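Local coordinates for salicylic acid-binding protein 2 (Nicotiana tabacum, PDB 1Y7I) that hydrolyses methyl salicylate to salicylic acid as part of the signalling that activates systemic acquired resistance in plants, at residues 3-8 against 30-35; 38-43 against 59-64; 96-101 against 198-203; 129-134 against 147-152; 161-166 against 235-240. All coordinates share one frame; numbering follows the deposited sequence.

Contacts 1 and 3 lie in the central sheet, contact 2 packs a loop on a helix beside it, and contacts 4 and 5 border the salicylate site. Contacts 2 and 3 are buried; contacts 1, 4 and 5 are partly buried. Contacts 1 and 3 each pair two parallel strands through backbone hydrogen bonds. They touch through K5 and Y99, but contact 1 adds histidine side-chain bonds. Contact 2 is apolar, without a hydrogen bond between its segments. It touches contact 1 through V8 and L62. Contacts 4 and 5 both reach the bound salicylate. Contact 4 supplies aromatic and selenium packing. Contact 5 supplies the catalytic histidine and a carboxylate that binds backbone.

Contact 1 (3-8 against 30-35); sequences EGKHFV and AGHKVT
H6 and T35 join side chain to side chain, and K5 N meets the H32 ring. H6 NE2 and T35 OG1 are 2.6 Å apart, in a hydrogen bond that either could donate. K5 N donates to H32 ND1 at 2.8 Å, close to the ring plane. Three backbone bonds pair the parallel strands: K33 N to K5 O, F7 N to K33 O at 2.7 Å, and T35 N to F7 O. Rings add apolar contacts. H6 has CG anti to its backbone N (chi1 -179°), which lays the imidazole beneath the K33 chain. K33 CD then sits 3.8 Å from the centroid of the H6 ring, a CH-pi contact over its face. The edge of F7 points at the face of H32 in a T-shaped pair, planes at 81°. H6 ND1 is buried without a partner. G31 ends helix 23-29 in a Schellman motif. That helix completes a beta-alpha-beta unit and covers F7 and V34, while strand 75-80 continues the sheet beyond 6-10 and helix 245-262 packs on H32.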
# COMPACT_ATOMS: atom_id res chain seq x y z
N GLU B 3 7.83 -15.96 -26.19
CA GLU B 3 7.41 -16.99 -25.19
C GLU B 3 6.93 -16.32 -23.90
O GLU B 3 6.13 -16.88 -23.16
CB GLU B 3 8.58 -17.94 -24.90
CG GLU B 3 8.24 -19.07 -23.93
CD GLU B 3 9.35 -20.12 -23.80
OE1 GLU B 3 10.51 -19.75 -23.48
OE2 GLU B 3 9.06 -21.32 -24.02
N GLY B 4 7.43 -15.11 -23.65
CA GLY B 4 7.03 -14.37 -22.47
C GLY B 4 5.56 -14.00 -22.53
O GLY B 4 4.97 -13.99 -23.60
N LYS B 5 4.97 -13.71 -21.38
CA LYS B 5 3.57 -13.34 -21.33
C LYS B 5 3.36 -12.11 -20.46
O LYS B 5 4.20 -11.77 -19.63
CB LYS B 5 2.74 -14.50 -20.76
CG LYS B 5 2.66 -15.74 -21.64
CD LYS B 5 1.79 -15.50 -22.86
CE LYS B 5 1.71 -16.75 -23.74
NZ LYS B 5 3.05 -17.12 -24.30
N HIS B 6 2.23 -11.43 -20.67
CA HIS B 6 1.89 -10.25 -19.89
C HIS B 6 0.77 -10.61 -18.93
O HIS B 6 -0.36 -10.85 -19.34
CB HIS B 6 1.41 -9.11 -20.80
CG HIS B 6 1.08 -7.86 -20.06
ND1 HIS B 6 0.49 -6.77 -20.67
CD2 HIS B 6 1.27 -7.51 -18.76
CE1 HIS B 6 0.34 -5.80 -19.78
NE2 HIS B 6 0.80 -6.22 -18.62
N PHE B 7 1.09 -10.65 -17.64
CA PHE B 7 0.10 -10.96 -16.61
C PHE B 7 -0.56 -9.69 -16.04
O PHE B 7 0.14 -8.81 -15.56
CB PHE B 7 0.77 -11.74 -15.47
CG PHE B 7 1.09 -13.17 -15.80
CD1 PHE B 7 0.11 -14.16 -15.71
CD2 PHE B 7 2.38 -13.54 -16.19
CE1 PHE B 7 0.41 -15.49 -16.01
CE2 PHE B 7 2.70 -14.87 -16.50
CZ PHE B 7 1.70 -15.85 -16.41
N VAL B 8 -1.89 -9.60 -16.13
CA VAL B 8 -2.62 -8.47 -15.56
C VAL B 8 -3.27 -9.04 -14.29
O VAL B 8 -4.17 -9.89 -14.37
CB VAL B 8 -3.74 -7.92 -16.53
CG1 VAL B 8 -4.49 -6.73 -15.86
CG2 VAL B 8 -3.11 -7.42 -17.85
N ALA B 30 10.86 -14.71 -14.05
CA ALA B 30 10.63 -15.81 -14.98
C ALA B 30 10.58 -15.30 -16.41
O ALA B 30 10.31 -16.06 -17.34
CB ALA B 30 9.33 -16.52 -14.63
N GLY B 31 10.83 -14.00 -16.58
CA GLY B 31 10.84 -13.39 -17.90
C GLY B 31 9.49 -12.93 -18.40
O GLY B 31 9.26 -12.84 -19.61
N HIS B 32 8.57 -12.63 -17.49
CA HIS B 32 7.25 -12.20 -17.91
C HIS B 32 6.96 -10.75 -17.53
O HIS B 32 7.65 -10.18 -16.70
CB HIS B 32 6.20 -13.12 -17.28
CG HIS B 32 6.25 -14.53 -17.79
ND1 HIS B 32 5.79 -14.89 -19.03
CD2 HIS B 32 6.68 -15.68 -17.20
CE1 HIS B 32 5.92 -16.19 -19.19
NE2 HIS B 32 6.46 -16.70 -18.09
N LYS B 33 5.95 -10.16 -18.17
CA LYS B 33 5.57 -8.79 -17.87
C LYS B 33 4.39 -8.87 -16.89
O LYS B 33 3.55 -9.77 -17.00
CB LYS B 33 5.15 -8.06 -19.14
CG LYS B 33 4.77 -6.60 -18.92
CD LYS B 33 4.46 -5.92 -20.25
CE LYS B 33 3.92 -4.52 -20.07
NZ LYS B 33 4.89 -3.65 -19.36
N VAL B 34 4.33 -7.93 -15.95
CA VAL B 34 3.26 -7.92 -14.95
C VAL B 34 2.72 -6.52 -14.68
O VAL B 34 3.47 -5.57 -14.46
CB VAL B 34 3.75 -8.53 -13.59
CG1 VAL B 34 2.67 -8.38 -12.52
CG2 VAL B 34 4.10 -10.01 -13.77
N THR B 35 1.40 -6.41 -14.70
CA THR B 35 0.76 -5.14 -14.38
C THR B 35 -0.12 -5.49 -13.19
O THR B 35 -0.99 -6.37 -13.29
CB THR B 35 -0.14 -4.63 -15.56
OG1 THR B 35 0.67 -4.45 -16.74
CG2 THR B 35 -0.78 -3.29 -15.19

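Contact 2 (38-43 against 59-64); sequences DLAASG and TLPLME
The P61 ring sits against the flat peptide that joins L39 to A40. P61 CG lies over one face of this peptide, 3.7 Å from L39 C and 3.5 Å from A40 N. P61 CB approaches D38 O at 3.3 Å. A40 CB packs beside P61 CD at 4.3 Å. These carbons put one side of the proline against the loop backbone. The loop follows strand 33-36 of the alpha/beta hydrolase core and forms a type II beta turn from L39 to S42, closed by S42 N on L39 O at 3.2 Å. P61 has no N-H to give, and helix 55-68 is kinked here. L62 N makes only a weak bond to T59 O. The L39 side chain packs against the helix next to the proline. Its CD1 is anti to CA (chi2 -178°), and the other branch, CD2, reaches L62 CB at 4.2 Å and also T59 CA. The loop is held by D38, whose carboxylate binds G17 N and T44 N, and by L39 N on H11 NE2. T59 OG1 is bound to N86 of helix 83-93. The nearest atoms of the L39 side chain and the bound salicylate are about 9 Å apart.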
# COMPACT_ATOMS: atom_id res chain seq x y z
N ASP B 38 -4.57 -0.98 -10.09
CA ASP B 38 -5.30 -0.48 -8.95
C ASP B 38 -6.68 -0.23 -9.56
O ASP B 38 -6.80 0.47 -10.56
CB ASP B 38 -4.74 0.86 -8.46
CG ASP B 38 -3.93 0.72 -7.18
OD1 ASP B 38 -3.38 1.75 -6.71
OD2 ASP B 38 -3.85 -0.39 -6.62
N LEU B 39 -7.73 -0.84 -9.00
CA LEU B 39 -9.06 -0.60 -9.54
C LEU B 39 -9.56 0.74 -9.01
O LEU B 39 -8.88 1.40 -8.23
CB LEU B 39 -10.01 -1.74 -9.15
CG LEU B 39 -9.73 -3.10 -9.81
CD1 LEU B 39 -10.76 -4.11 -9.38
CD2 LEU B 39 -9.73 -2.95 -11.34
N ALA B 40 -10.75 1.16 -9.43
CA ALA B 40 -11.29 2.44 -8.96
C ALA B 40 -11.43 2.42 -7.44
O ALA B 40 -11.86 1.42 -6.87
CB ALA B 40 -12.64 2.71 -9.61
N ALA B 41 -11.04 3.51 -6.79
CA ALA B 41 -11.13 3.64 -5.34
C ALA B 41 -10.41 2.55 -4.56
O ALA B 41 -10.79 2.20 -3.45
CB ALA B 41 -12.60 3.70 -4.91
N SER B 42 -9.35 2.01 -5.16
CA SER B 42 -8.55 0.96 -4.55
C SER B 42 -7.08 1.37 -4.53
O SER B 42 -6.65 2.19 -5.34
CB SER B 42 -8.69 -0.34 -5.35
OG SER B 42 -10.05 -0.70 -5.50
N GLY B 43 -6.31 0.81 -3.60
CA GLY B 43 -4.90 1.15 -3.51
C GLY B 43 -4.68 2.64 -3.28
O GLY B 43 -5.11 3.18 -2.26
N THR B 59 -14.39 -1.28 -12.37
CA THR B 59 -13.51 -1.98 -13.30
C THR B 59 -12.85 -1.08 -14.35
O THR B 59 -11.96 -1.51 -15.08
CB THR B 59 -14.30 -3.08 -14.04
OG1 THR B 59 -15.01 -3.87 -13.08
CG2 THR B 59 -13.37 -3.99 -14.84
N LEU B 60 -13.29 0.18 -14.42
CA LEU B 60 -12.77 1.13 -15.40
C LEU B 60 -11.25 1.07 -15.62
O LEU B 60 -10.79 1.08 -16.76
CB LEU B 60 -13.17 2.56 -15.02
CG LEU B 60 -12.86 3.63 -16.07
CD1 LEU B 60 -13.58 3.27 -17.36
CD2 LEU B 60 -13.31 5.02 -15.59
N PRO B 61 -10.45 1.02 -14.54
CA PRO B 61 -9.00 0.96 -14.79
C PRO B 61 -8.62 -0.28 -15.60
O PRO B 61 -7.72 -0.22 -16.44
CB PRO B 61 -8.41 0.95 -13.38
CG PRO B 61 -9.41 1.76 -12.59
CD PRO B 61 -10.74 1.22 -13.11
N LEU B 62 -9.31 -1.39 -15.36
CA LEU B 62 -9.02 -2.61 -16.11
C LEU B 62 -9.46 -2.42 -17.56
O LEU B 62 -8.72 -2.75 -18.48
CB LEU B 62 -9.74 -3.81 -15.50
CG LEU B 62 -9.15 -5.23 -15.64
CD1 LEU B 62 -10.31 -6.21 -15.75
CD2 LEU B 62 -8.22 -5.37 -16.84
N MSE B 63 -10.66 -1.87 -17.76
CA MSE B 63 -11.18 -1.65 -19.11
C MSE B 63 -10.26 -0.75 -19.92
O MSE B 63 -9.95 -1.03 -21.08
CB MSE B 63 -12.57 -1.01 -19.05
CG MSE B 63 -13.56 -1.80 -18.22
SE MSE B 63 -13.69 -3.64 -18.81
CE MSE B 63 -14.97 -3.40 -20.24
N GLU B 64 -9.82 0.33 -19.29
CA GLU B 64 -8.93 1.28 -19.93
C GLU B 64 -7.65 0.60 -20.39
O GLU B 64 -7.14 0.88 -21.48
CB GLU B 64 -8.58 2.41 -18.96
CG GLU B 64 -9.75 3.32 -18.65
CD GLU B 64 -9.40 4.39 -17.63
OE1 GLU B 64 -10.20 5.34 -17.47
OE2 GLU B 64 -8.34 4.27 -16.98

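Contact 3 (96-101 against 198-203); sequences QKIYAA and GSVKRV
A100 and A101 run beside K201 and R202 at the start of a parallel strand pair in the central alpha/beta hydrolase sheet. The segments are far apart in sequence. Two backbone bonds set the register, and apolar packing round V200 adds to them. A101 N donates to K201 O at 2.8 Å in a nearly straight bond, 174° at the hydrogen. A101 O then accepts from V203 N at 2.9 Å. A101 thus uses both its N-H and its carbonyl on the neighbouring strand, on either side of R202. Ahead of the pairing, one water accepts from K201 N at 3.1 Å and lies 2.9 Å from Y99 O, to which it can donate, though other acceptors compete. V200 CG1 is anti to the backbone N (chi1 -179°) and meets I98 CG2 at 3.5 Å, the two side chains crossing at about a right angle. The same V200 CG1 lies 4.1 Å from A101 CB. The extended K201 chain passes A100, with K201 CD 4.0 Å from A100 CB. R202 sends its guanidinium away to G226 O. Helix 83-93 covers I98, A101 and V200 through M91. Strand 75-80 continues the sheet beyond 98-104, and strand 229-233 continues it beyond 202-207.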
# COMPACT_ATOMS: atom_id res chain seq x y z
N GLN B 96 -10.97 -11.44 -27.56
CA GLN B 96 -9.87 -11.75 -28.46
C GLN B 96 -8.50 -11.23 -28.03
O GLN B 96 -7.52 -11.42 -28.74
CB GLN B 96 -10.16 -11.24 -29.89
CG GLN B 96 -11.41 -10.37 -30.05
CD GLN B 96 -11.37 -9.09 -29.22
OE1 GLN B 96 -12.07 -8.97 -28.21
NE2 GLN B 96 -10.55 -8.13 -29.64
N LYS B 97 -8.43 -10.59 -26.87
CA LYS B 97 -7.14 -10.08 -26.40
C LYS B 97 -6.69 -10.80 -25.13
O LYS B 97 -5.67 -10.46 -24.53
CB LYS B 97 -7.23 -8.57 -26.15
CG LYS B 97 -7.74 -7.80 -27.37
CD LYS B 97 -7.21 -6.37 -27.43
CE LYS B 97 -5.69 -6.32 -27.67
NZ LYS B 97 -5.24 -7.00 -28.93
N ILE B 98 -7.46 -11.81 -24.74
CA ILE B 98 -7.20 -12.58 -23.53
C ILE B 98 -6.85 -14.04 -23.81
O ILE B 98 -7.70 -14.80 -24.25
CB ILE B 98 -8.43 -12.55 -22.60
CG1 ILE B 98 -8.76 -11.11 -22.24
CG2 ILE B 98 -8.16 -13.39 -21.36
CD1 ILE B 98 -10.14 -10.93 -21.67
N TYR B 99 -5.60 -14.42 -23.54
CA TYR B 99 -5.18 -15.80 -23.76
C TYR B 99 -6.01 -16.71 -22.86
O TYR B 99 -6.46 -17.77 -23.27
CB TYR B 99 -3.69 -15.95 -23.44
CG TYR B 99 -2.74 -15.36 -24.47
CD1 TYR B 99 -1.67 -14.57 -24.08
CD2 TYR B 99 -2.89 -15.66 -25.82
CE1 TYR B 99 -0.75 -14.08 -25.01
CE2 TYR B 99 -1.97 -15.18 -26.77
CZ TYR B 99 -0.91 -14.40 -26.36
OH TYR B 99 0.01 -13.94 -27.28
N ALA B 100 -6.21 -16.28 -21.62
CA ALA B 100 -7.00 -17.04 -20.66
C ALA B 100 -7.30 -16.19 -19.44
O ALA B 100 -6.61 -15.19 -19.16
CB ALA B 100 -6.27 -18.30 -20.25
N ALA B 101 -8.33 -16.58 -18.71
CA ALA B 101 -8.73 -15.88 -17.51
C ALA B 101 -8.52 -16.83 -16.33
O ALA B 101 -9.02 -17.95 -16.34
CB ALA B 101 -10.20 -15.46 -17.61
N GLY B 198 -18.00 -16.34 -22.48
CA GLY B 198 -17.81 -17.78 -22.47
C GLY B 198 -16.83 -18.34 -23.49
O GLY B 198 -16.63 -19.55 -23.53
N SER B 199 -16.23 -17.49 -24.30
CA SER B 199 -15.27 -17.96 -25.30
C SER B 199 -13.85 -17.94 -24.75
O SER B 199 -12.94 -18.56 -25.31
CB SER B 199 -15.34 -17.10 -26.56
OG SER B 199 -14.90 -15.78 -26.29
N VAL B 200 -13.65 -17.21 -23.66
CA VAL B 200 -12.33 -17.12 -23.05
C VAL B 200 -12.09 -18.31 -22.13
O VAL B 200 -12.94 -18.65 -21.30
CB VAL B 200 -12.16 -15.81 -22.26
CG1 VAL B 200 -10.76 -15.74 -21.65
CG2 VAL B 200 -12.39 -14.62 -23.19
N LYS B 201 -10.94 -18.94 -22.30
CA LYS B 201 -10.54 -20.09 -21.50
C LYS B 201 -10.47 -19.71 -20.03
O LYS B 201 -9.84 -18.73 -19.66
CB LYS B 201 -9.16 -20.59 -21.98
CG LYS B 201 -8.54 -21.69 -21.13
CD LYS B 201 -7.08 -21.95 -21.53
CE LYS B 201 -6.42 -22.98 -20.62
NZ LYS B 201 -4.99 -23.21 -20.95
N ARG B 202 -11.14 -20.50 -19.19
CA ARG B 202 -11.17 -20.25 -17.76
C ARG B 202 -10.41 -21.26 -16.93
O ARG B 202 -10.61 -22.47 -17.04
CB ARG B 202 -12.62 -20.22 -17.26
CG ARG B 202 -13.48 -19.13 -17.84
CD ARG B 202 -14.69 -18.87 -16.95
NE ARG B 202 -15.62 -19.99 -16.88
CZ ARG B 202 -16.46 -20.34 -17.85
NH1 ARG B 202 -17.27 -21.38 -17.69
NH2 ARG B 202 -16.48 -19.65 -18.99
N VAL B 203 -9.54 -20.75 -16.06
CA VAL B 203 -8.77 -21.59 -15.17
C VAL B 203 -9.06 -21.13 -13.74
O VAL B 203 -8.94 -19.95 -13.43
CB VAL B 203 -7.26 -21.46 -15.44
CG1 VAL B 203 -6.49 -22.39 -14.52
CG2 VAL B 203 -6.96 -21.77 -16.90
O HOH W 1 -9.05 -17.86 -24.46

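Contact 4 (129-134 against 147-152); sequences ENWLDT and TSMFFG. With SAL (2-hydroxybenzoic acid), chain E.
W131, M149 and F151 meet beside the bound salicylate, in what is probably the cap that alpha/beta hydrolases carry over the core. Strand 147-150 pairs here with strand 135-138 as a small antiparallel sheet. Three side chains touch the ligand. F151 CZ is 3.7 Å from SAL C1, W131 CH2 is 3.9 Å from SAL C4, and the CE methyl of M149, a selenomethionine, is 3.8 Å from SAL O2. These side chains also support one another. M149 SE comes to W131 CZ3 at 3.8 Å in a Met-aromatic contact, oblique to the ring, 58° off its normal. F151 CE1 lies at the edge of the indole, near its plane. T134 forms the next shell. Its CG2 packs on M149 CG and on F150 O, and its OG1 lies at the edge of the F151 ring. W131 and T134 are the ends of a type II' beta turn. T134 N and T134 OG1 both donate to W131 O, the hydroxyl in the carbonyl plane on a lone pair. Further out, D133 faces the start of helix 153-160. Its carboxylate binds the backbone N of K154 and F155, where G152 is the N-cap. This brings D133 OD2 within 3.3 Å of G152 CA.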
# COMPACT_ATOMS: atom_id res chain seq x y z
N GLU B 129 -22.88 -14.70 10.26
CA GLU B 129 -21.90 -14.68 11.34
C GLU B 129 -20.46 -14.66 10.83
O GLU B 129 -19.56 -14.23 11.55
CB GLU B 129 -22.09 -15.91 12.25
CG GLU B 129 -22.70 -15.60 13.60
CD GLU B 129 -24.22 -15.49 13.56
OE1 GLU B 129 -24.79 -14.95 14.54
OE2 GLU B 129 -24.83 -15.94 12.57
N ASN B 130 -20.25 -15.13 9.61
CA ASN B 130 -18.91 -15.18 9.02
C ASN B 130 -18.30 -13.81 8.74
O ASN B 130 -17.08 -13.68 8.71
CB ASN B 130 -18.93 -16.01 7.73
CG ASN B 130 -17.54 -16.45 7.30
OD1 ASN B 130 -16.84 -17.14 8.04
ND2 ASN B 130 -17.13 -16.04 6.09
N TRP B 131 -19.14 -12.80 8.54
CA TRP B 131 -18.65 -11.45 8.26
C TRP B 131 -17.97 -10.81 9.46
O TRP B 131 -17.15 -9.90 9.30
CB TRP B 131 -19.80 -10.55 7.79
CG TRP B 131 -20.38 -10.96 6.47
CD1 TRP B 131 -21.57 -11.60 6.26
CD2 TRP B 131 -19.81 -10.76 5.18
NE1 TRP B 131 -21.77 -11.81 4.92
CE2 TRP B 131 -20.70 -11.30 4.23
CE3 TRP B 131 -18.62 -10.16 4.73
CZ2 TRP B 131 -20.45 -11.27 2.85
CZ3 TRP B 131 -18.36 -10.13 3.36
CH2 TRP B 131 -19.28 -10.68 2.44
N LEU B 132 -18.32 -11.27 10.66
CA LEU B 132 -17.74 -10.75 11.89
C LEU B 132 -17.87 -9.23 12.01
O LEU B 132 -18.97 -8.70 12.14
CB LEU B 132 -16.27 -11.16 11.99
CG LEU B 132 -15.95 -12.66 11.88
CD1 LEU B 132 -14.45 -12.87 12.03
CD2 LEU B 132 -16.70 -13.43 12.95
N ASP B 133 -16.74 -8.53 11.97
CA ASP B 133 -16.74 -7.07 12.10
C ASP B 133 -16.72 -6.28 10.80
O ASP B 133 -16.35 -5.11 10.79
CB ASP B 133 -15.56 -6.64 12.97
CG ASP B 133 -14.22 -7.02 12.37
OD1 ASP B 133 -13.19 -6.72 13.00
OD2 ASP B 133 -14.20 -7.62 11.28
N THR B 134 -17.11 -6.92 9.69
CA THR B 134 -17.13 -6.25 8.40
C THR B 134 -18.21 -5.17 8.39
O THR B 134 -19.35 -5.42 8.78
CB THR B 134 -17.41 -7.25 7.26
OG1 THR B 134 -16.35 -8.21 7.20
CG2 THR B 134 -17.51 -6.52 5.93
N THR B 147 -24.59 -0.01 -1.40
CA THR B 147 -23.98 -0.44 -0.15
C THR B 147 -22.48 -0.60 -0.31
O THR B 147 -22.00 -1.11 -1.31
CB THR B 147 -24.59 -1.78 0.31
OG1 THR B 147 -26.02 -1.67 0.36
CG2 THR B 147 -24.08 -2.14 1.70
N SER B 148 -21.73 -0.14 0.69
CA SER B 148 -20.28 -0.26 0.67
C SER B 148 -19.92 -1.40 1.61
O SER B 148 -20.68 -1.73 2.52
CB SER B 148 -19.62 1.03 1.14
OG SER B 148 -19.86 1.26 2.52
N MSE B 149 -18.75 -2.00 1.38
CA MSE B 149 -18.27 -3.10 2.20
C MSE B 149 -16.82 -2.89 2.61
O MSE B 149 -15.93 -2.81 1.76
CB MSE B 149 -18.40 -4.41 1.41
CG MSE B 149 -17.74 -5.61 2.06
SE MSE B 149 -17.92 -7.18 0.96
CE MSE B 149 -16.56 -6.77 -0.36
N PHE B 150 -16.59 -2.80 3.92
CA PHE B 150 -15.25 -2.58 4.45
C PHE B 150 -14.88 -3.66 5.47
O PHE B 150 -15.47 -3.72 6.56
CB PHE B 150 -15.20 -1.18 5.09
CG PHE B 150 -13.82 -0.72 5.46
CD1 PHE B 150 -12.76 -0.85 4.56
CD2 PHE B 150 -13.57 -0.12 6.69
CE1 PHE B 150 -11.48 -0.39 4.88
CE2 PHE B 150 -12.30 0.35 7.02
CZ PHE B 150 -11.25 0.21 6.11
N PHE B 151 -13.93 -4.52 5.12
CA PHE B 151 -13.52 -5.58 6.03
C PHE B 151 -12.91 -5.00 7.30
O PHE B 151 -12.17 -4.02 7.26
CB PHE B 151 -12.49 -6.52 5.37
CG PHE B 151 -12.95 -7.12 4.06
CD1 PHE B 151 -14.27 -7.53 3.90
CD2 PHE B 151 -12.07 -7.25 2.99
CE1 PHE B 151 -14.71 -8.06 2.70
CE2 PHE B 151 -12.50 -7.77 1.78
CZ PHE B 151 -13.83 -8.18 1.63
N GLY B 152 -13.24 -5.62 8.43
CA GLY B 152 -12.72 -5.18 9.71
C GLY B 152 -11.49 -6.01 10.05
O GLY B 152 -11.20 -6.99 9.37
C1' SAL E . -12.84 -10.55 -1.41
O1' SAL E . -11.62 -10.85 -1.03
O2' SAL E . -13.02 -9.83 -2.39
C1 SAL E . -13.94 -11.12 -0.62
C2 SAL E . -15.31 -10.83 -0.98
C3 SAL E . -16.36 -11.38 -0.21
C4 SAL E . -16.08 -12.21 0.89
C5 SAL E . -14.75 -12.50 1.25
C6 SAL E . -13.70 -11.97 0.51
O2 SAL E . -15.65 -10.04 -2.03

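Contact 5 (161-166 against 235-240); sequences YQLCSP and GADHMA. With SAL (2-hydroxybenzoic acid), chain E.
D237 and M239 turn their side chains toward the loop at Y161-C164. D237 CG stands between its backbone N and carbonyl carbon (chi1 59°), which brings the carboxylate to the turn. M239 has CG anti to its carbonyl carbon (chi1 -49°), which sets CG over the Y161 ring; the bend at chi2 then carries SE back beside it. The contact joins a type I beta turn, Y161 to C164, to the loop that carries the histidine of the alpha/beta hydrolase catalytic triad. D237 OD2 accepts from L163 N at 2.8 Å, using its anti lone pair. D237 OD1 takes a weak bond from M239 N on its own loop, so the carboxylate spans both loops. M239 CG lies 3.6 Å from the centroid of the Y161 ring, a CH-pi contact. M239 SE makes an oblique Met-aromatic contact with the same ring. C164 SG packs on M239 CB at 3.8 Å. The Y161 hydroxyl is bound to H15. Between D237 and M239 stands H238 of the charge relay. Its ND1 is bound to D210 OD2, and its ring lies near S81, the nucleophile. H238 NE2 donates to SAL O1' at 2.8 Å, with the oxygen in the plane of the ring.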
# COMPACT_ATOMS: atom_id res chain seq x y z
N TYR B 161 -6.66 -13.80 6.39
CA TYR B 161 -5.22 -13.91 6.63
C TYR B 161 -4.82 -14.92 7.71
O TYR B 161 -3.70 -14.89 8.22
CB TYR B 161 -4.65 -12.54 7.04
CG TYR B 161 -4.58 -11.50 5.93
CD1 TYR B 161 -5.73 -11.06 5.27
CD2 TYR B 161 -3.36 -10.93 5.57
CE1 TYR B 161 -5.66 -10.07 4.27
CE2 TYR B 161 -3.27 -9.95 4.58
CZ TYR B 161 -4.43 -9.53 3.94
OH TYR B 161 -4.33 -8.58 2.95
N GLN B 162 -5.74 -15.81 8.06
CA GLN B 162 -5.50 -16.81 9.11
C GLN B 162 -4.18 -17.55 8.99
O GLN B 162 -3.60 -17.96 9.99
CB GLN B 162 -6.66 -17.82 9.14
CG GLN B 162 -7.64 -17.63 7.98
CD GLN B 162 -7.57 -18.71 6.95
OE1 GLN B 162 -8.03 -18.54 5.84
NE2 GLN B 162 -7.00 -19.84 7.31
N LEU B 163 -3.69 -17.76 7.77
CA LEU B 163 -2.43 -18.48 7.61
C LEU B 163 -1.29 -17.57 7.18
O LEU B 163 -0.21 -18.05 6.82
CB LEU B 163 -2.60 -19.64 6.62
CG LEU B 163 -3.52 -20.79 7.04
CD1 LEU B 163 -3.57 -21.81 5.90
CD2 LEU B 163 -3.00 -21.47 8.32
N CYS B 164 -1.54 -16.27 7.20
CA CYS B 164 -0.51 -15.30 6.81
C CYS B 164 0.21 -14.79 8.06
O CYS B 164 -0.14 -15.15 9.18
CB CYS B 164 -1.15 -14.13 6.05
SG CYS B 164 -1.76 -14.55 4.40
N SER B 165 1.21 -13.93 7.86
CA SER B 165 2.00 -13.40 8.97
C SER B 165 1.48 -12.10 9.55
O SER B 165 0.70 -11.39 8.93
CB SER B 165 3.45 -13.17 8.52
OG SER B 165 3.52 -12.05 7.66
N PRO B 166 1.92 -11.76 10.77
CA PRO B 166 1.46 -10.51 11.38
C PRO B 166 1.90 -9.31 10.53
O PRO B 166 1.26 -8.26 10.54
CB PRO B 166 2.11 -10.54 12.76
CG PRO B 166 3.33 -11.39 12.58
CD PRO B 166 2.81 -12.50 11.68
N GLY B 235 -2.95 -25.84 1.33
CA GLY B 235 -2.36 -25.11 2.44
C GLY B 235 -2.35 -23.60 2.33
O GLY B 235 -1.63 -22.93 3.07
N ALA B 236 -3.13 -23.04 1.42
CA ALA B 236 -3.18 -21.60 1.26
C ALA B 236 -4.51 -21.04 1.73
O ALA B 236 -5.56 -21.63 1.48
CB ALA B 236 -2.96 -21.22 -0.20
N ASP B 237 -4.46 -19.90 2.43
CA ASP B 237 -5.70 -19.28 2.87
C ASP B 237 -6.19 -18.39 1.73
O ASP B 237 -5.71 -18.52 0.59
CB ASP B 237 -5.51 -18.46 4.16
CG ASP B 237 -4.47 -17.35 4.02
OD1 ASP B 237 -4.19 -16.89 2.89
OD2 ASP B 237 -3.94 -16.91 5.08
N HIS B 238 -7.11 -17.49 2.02
CA HIS B 238 -7.67 -16.59 1.01
C HIS B 238 -6.61 -15.77 0.28
O HIS B 238 -6.73 -15.55 -0.92
CB HIS B 238 -8.69 -15.64 1.65
CG HIS B 238 -9.50 -14.87 0.66
ND1 HIS B 238 -10.32 -15.49 -0.27
CD2 HIS B 238 -9.64 -13.54 0.44
CE1 HIS B 238 -10.92 -14.57 -1.01
NE2 HIS B 238 -10.52 -13.38 -0.59
N MSE B 239 -5.58 -15.33 1.00
CA MSE B 239 -4.51 -14.51 0.40
C MSE B 239 -3.36 -15.39 -0.09
O MSE B 239 -2.27 -15.36 0.48
CB MSE B 239 -3.94 -13.52 1.42
CG MSE B 239 -4.96 -12.71 2.17
SE MSE B 239 -6.16 -11.81 0.99
CE MSE B 239 -4.96 -10.46 0.32
N ALA B 240 -3.60 -16.17 -1.15
CA ALA B 240 -2.56 -17.06 -1.67
C ALA B 240 -1.31 -16.33 -2.15
O ALA B 240 -0.21 -16.88 -2.08
CB ALA B 240 -3.13 -17.93 -2.79
C1' SAL E . -12.84 -10.55 -1.41
O1' SAL E . -11.62 -10.85 -1.03
O2' SAL E . -13.02 -9.83 -2.39
C1 SAL E . -13.94 -11.12 -0.62
C2 SAL E . -15.31 -10.83 -0.98
C3 SAL E . -16.36 -11.38 -0.21
C4 SAL E . -16.08 -12.21 0.89
C5 SAL E . -14.75 -12.50 1.25
C6 SAL E . -13.70 -11.97 0.51
O2 SAL E . -15.65 -10.04 -2.03